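Local atomic coordinates of dihydrodipicolinate synthase (Bacteroides thetaiotaomicron, PDB entry 4XKY), a protein that probably acts as a Schiff-base-forming lyase of the DapA family, either as a dihydrodipicolinate synthase or with N-acetylneuraminate lyase activity. Residues 247-252 and 256-261. Residues are numbered along the deposited sequence; the frame is centred on the assembly and turned at random.
Sequences TIYTVG and SSYLKG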
ATOM      1  N   THR A 247      26.455   2.429  -7.445  1.00 35.33           N
ATOM      2  CA  THR A 247      27.054   3.574  -8.157  1.00 35.03           C
ATOM      3  C   THR A 247      26.547   3.804  -9.576  1.00 33.83           C
ATOM      4  O   THR A 247      26.612   4.928 -10.048  1.00 34.58           O
ATOM      5  CB  THR A 247      28.601   3.528  -8.216  1.00 35.94           C
ATOM      6  OG1 THR A 247      29.062   2.373  -8.958  1.00 35.65           O
ATOM      7  CG2 THR A 247      29.192   3.550  -6.804  1.00 36.55           C
ATOM      8  N   ILE A 248      26.066   2.775 -10.272  1.00 31.60           N
ATOM      9  CA  ILE A 248      25.512   2.995 -11.613  1.00 29.53           C
ATOM     10  C   ILE A 248      24.015   3.212 -11.576  1.00 29.45           C
ATOM     11  O   ILE A 248      23.469   3.868 -12.460  1.00 29.52           O
ATOM     12  CB  ILE A 248      25.814   1.831 -12.596  1.00 29.25           C
ATOM     13  CG1 ILE A 248      27.298   1.524 -12.685  1.00 29.23           C
ATOM     14  CG2 ILE A 248      25.294   2.126 -14.014  1.00 29.21           C
ATOM     15  CD1 ILE A 248      28.143   2.649 -13.245  1.00 30.95           C
ATOM     16  N   TYR A 249      23.319   2.623 -10.606  1.00 30.04           N
ATOM     17  CA  TYR A 249      21.878   2.641 -10.651  1.00 30.08           C
ATOM     18  C   TYR A 249      21.288   3.725  -9.758  1.00 31.59           C
ATOM     19  O   TYR A 249      20.073   3.835  -9.687  1.00 33.46           O
ATOM     20  CB  TYR A 249      21.304   1.294 -10.245  1.00 30.10           C
ATOM     21  CG  TYR A 249      21.780   0.112 -11.071  1.00 30.28           C
ATOM     22  CD1 TYR A 249      22.223   0.264 -12.403  1.00 29.67           C
ATOM     23  CD2 TYR A 249      21.767  -1.164 -10.530  1.00 29.54           C
ATOM     24  CE1 TYR A 249      22.649  -0.834 -13.143  1.00 30.40           C
ATOM     25  CE2 TYR A 249      22.187  -2.262 -11.263  1.00 29.87           C
ATOM     26  CZ  TYR A 249      22.629  -2.097 -12.560  1.00 29.99           C
ATOM     27  OH  TYR A 249      23.030  -3.195 -13.272  1.00 32.31           O
ATOM     28  N   THR A 250      22.115   4.538  -9.096  1.00 32.29           N
ATOM     29  CA  THR A 250      21.587   5.482  -8.070  1.00 32.47           C
ATOM     30  C   THR A 250      21.752   6.963  -8.424  1.00 34.07           C
ATOM     31  O   THR A 250      21.589   7.812  -7.570  1.00 34.83           O
ATOM     32  CB  THR A 250      22.278   5.255  -6.716  1.00 33.08           C
ATOM     33  OG1 THR A 250      23.702   5.330  -6.908  1.00 33.29           O
ATOM     34  CG2 THR A 250      21.906   3.878  -6.138  1.00 32.53           C
ATOM     35  N   VAL A 251      22.058   7.288  -9.672  1.00 35.47           N
ATOM     36  CA  VAL A 251      22.307   8.678 -10.041  1.00 38.14           C
ATOM     37  C   VAL A 251      21.049   9.516 -10.234  1.00 40.96           C
ATOM     38  O   VAL A 251      21.038  10.702  -9.925  1.00 43.49           O
ATOM     39  CB  VAL A 251      23.170   8.774 -11.292  1.00 37.79           C
ATOM     40  CG1 VAL A 251      23.207  10.207 -11.800  1.00 37.74           C
ATOM     41  CG2 VAL A 251      24.569   8.287 -10.943  1.00 39.45           C
ATOM     42  N   GLY A 252      20.007   8.935 -10.778  1.00 42.21           N
ATOM     43  CA  GLY A 252      18.774   9.691 -10.906  1.00 50.53           C
ATOM     44  C   GLY A 252      18.261  10.259  -9.583  1.00 55.27           C
ATOM     45  O   GLY A 252      18.522   9.718  -8.504  1.00 55.84           O
ATOM     46  N   SER A 256      13.327   5.725 -11.802  1.00 49.16           N
ATOM     47  CA  SER A 256      13.875   5.497 -13.127  1.00 42.78           C
ATOM     48  C   SER A 256      15.421   5.443 -13.205  1.00 39.59           C
ATOM     49  O   SER A 256      15.982   5.199 -14.287  1.00 35.25           O
ATOM     50  CB  SER A 256      13.415   6.629 -14.019  1.00 44.37           C
ATOM     51  OG  SER A 256      13.836   7.880 -13.460  1.00 43.86           O
ATOM     52  N   SER A 257      16.106   5.698 -12.083  1.00 34.30           N
ATOM     53  CA  SER A 257      17.561   5.786 -12.093  1.00 33.94           C
ATOM     54  C   SER A 257      18.271   4.512 -12.559  1.00 31.12           C
ATOM     55  O   SER A 257      19.362   4.592 -13.149  1.00 29.27           O
ATOM     56  CB  SER A 257      18.099   6.210 -10.720  1.00 36.26           C
ATOM     57  OG  SER A 257      17.528   5.414  -9.713  1.00 42.11           O
ATOM     58  N   TYR A 258      17.685   3.351 -12.294  1.00 29.27           N
ATOM     59  CA  TYR A 258      18.279   2.098 -12.758  1.00 30.64           C
ATOM     60  C   TYR A 258      18.375   2.087 -14.281  1.00 28.77           C
ATOM     61  O   TYR A 258      19.425   1.912 -14.835  1.00 28.52           O
ATOM     62  CB  TYR A 258      17.498   0.895 -12.238  1.00 30.75           C
ATOM     63  CG  TYR A 258      17.671  -0.379 -13.022  1.00 30.60           C
ATOM     64  CD1 TYR A 258      18.851  -1.100 -12.993  1.00 34.00           C
ATOM     65  CD2 TYR A 258      16.616  -0.894 -13.761  1.00 33.37           C
ATOM     66  CE1 TYR A 258      18.984  -2.294 -13.701  1.00 33.89           C
ATOM     67  CE2 TYR A 258      16.729  -2.077 -14.467  1.00 32.91           C
ATOM     68  CZ  TYR A 258      17.919  -2.770 -14.450  1.00 35.45           C
ATOM     69  OH  TYR A 258      18.009  -3.952 -15.160  1.00 37.60           O
ATOM     70  N   LEU A 259      17.262   2.335 -14.935  1.00 29.40           N
ATOM     71  CA  LEU A 259      17.182   2.284 -16.388  1.00 27.55           C
ATOM     72  C   LEU A 259      18.049   3.367 -17.058  1.00 27.06           C
ATOM     73  O   LEU A 259      18.787   3.095 -17.998  1.00 25.14           O
ATOM     74  CB  LEU A 259      15.729   2.445 -16.794  1.00 28.71           C
ATOM     75  CG  LEU A 259      15.514   2.624 -18.290  1.00 31.09           C
ATOM     76  CD1 LEU A 259      15.845   1.341 -19.029  1.00 30.68           C
ATOM     77  CD2 LEU A 259      14.104   3.090 -18.565  1.00 31.85           C
ATOM     78  N   LYS A 260      17.941   4.590 -16.567  1.00 25.83           N
ATOM     79  CA  LYS A 260      18.710   5.690 -17.093  1.00 26.52           C
ATOM     80  C   LYS A 260      20.206   5.458 -16.961  1.00 26.24           C
ATOM     81  O   LYS A 260      20.960   5.796 -17.846  1.00 25.66           O
ATOM     82  CB  LYS A 260      18.304   6.988 -16.411  1.00 27.65           C
ATOM     83  CG  LYS A 260      16.953   7.457 -16.881  1.00 30.30           C
ATOM     84  CD  LYS A 260      16.187   8.256 -15.850  1.00 33.73           C
ATOM     85  CE  LYS A 260      16.293   9.731 -16.020  1.00 38.70           C
ATOM     86  NZ  LYS A 260      14.968  10.310 -15.665  1.00 42.53           N
ATOM     87  N   GLY A 261      20.617   4.925 -15.818  1.00 26.44           N
ATOM     88  CA  GLY A 261      22.006   4.647 -15.562  1.00 26.25           C
ATOM     89  C   GLY A 261      22.541   3.544 -16.435  1.00 26.42           C
ATOM     90  O   GLY A 261      23.610   3.694 -17.048  1.00 27.02           O
TER
HETATM   91  O   HOH W   1      21.723   5.774 -12.151  1.00 24.42           O
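Tyr249 and Tyr258 run alongside each other in the same direction and meet in a T-shaped stack: ring planes at 84°, centroids 4.8 Å apart. The Tyr258 edge does the touching; its CD1 sits 3.5 Å above the Tyr249 plane, over the ring centre. Its first torsion (chi1 158°) turns CG away from the backbone N, which brings this edge against Tyr249. Each phenol is anchored beyond the stack, Tyr249 OH on Glu193 and Tyr258 OH on Thr48, a predicted pyruvate-binding residue. Stack and bond together are consistent with holding Tyr258 near that site, its side chain about 8 Å at the nearest atoms from that of Lys164, the predicted Schiff-base lysine. With alanine in place of Tyr249, the Tyr258 edge would probably lose the face it packs on, a gap opening beside it, and Glu193 its phenol partner. At the backbone end of the two tyrosines, Ser257 OG lies 3.0 Å from Tyr249 O, but its one proton may go instead to His254 O. Ser257 CB packs 3.3 Å from Gly252 N. A water bridges the backbones, donating to Ile248 O and Ser257 O and accepting from Val251 N. The contact thus folds the loop after helix 231-247 onto the first turn of helix 257-268 in this TIM-barrel protein, with Ile248 and Val251 packing on helix 285-298.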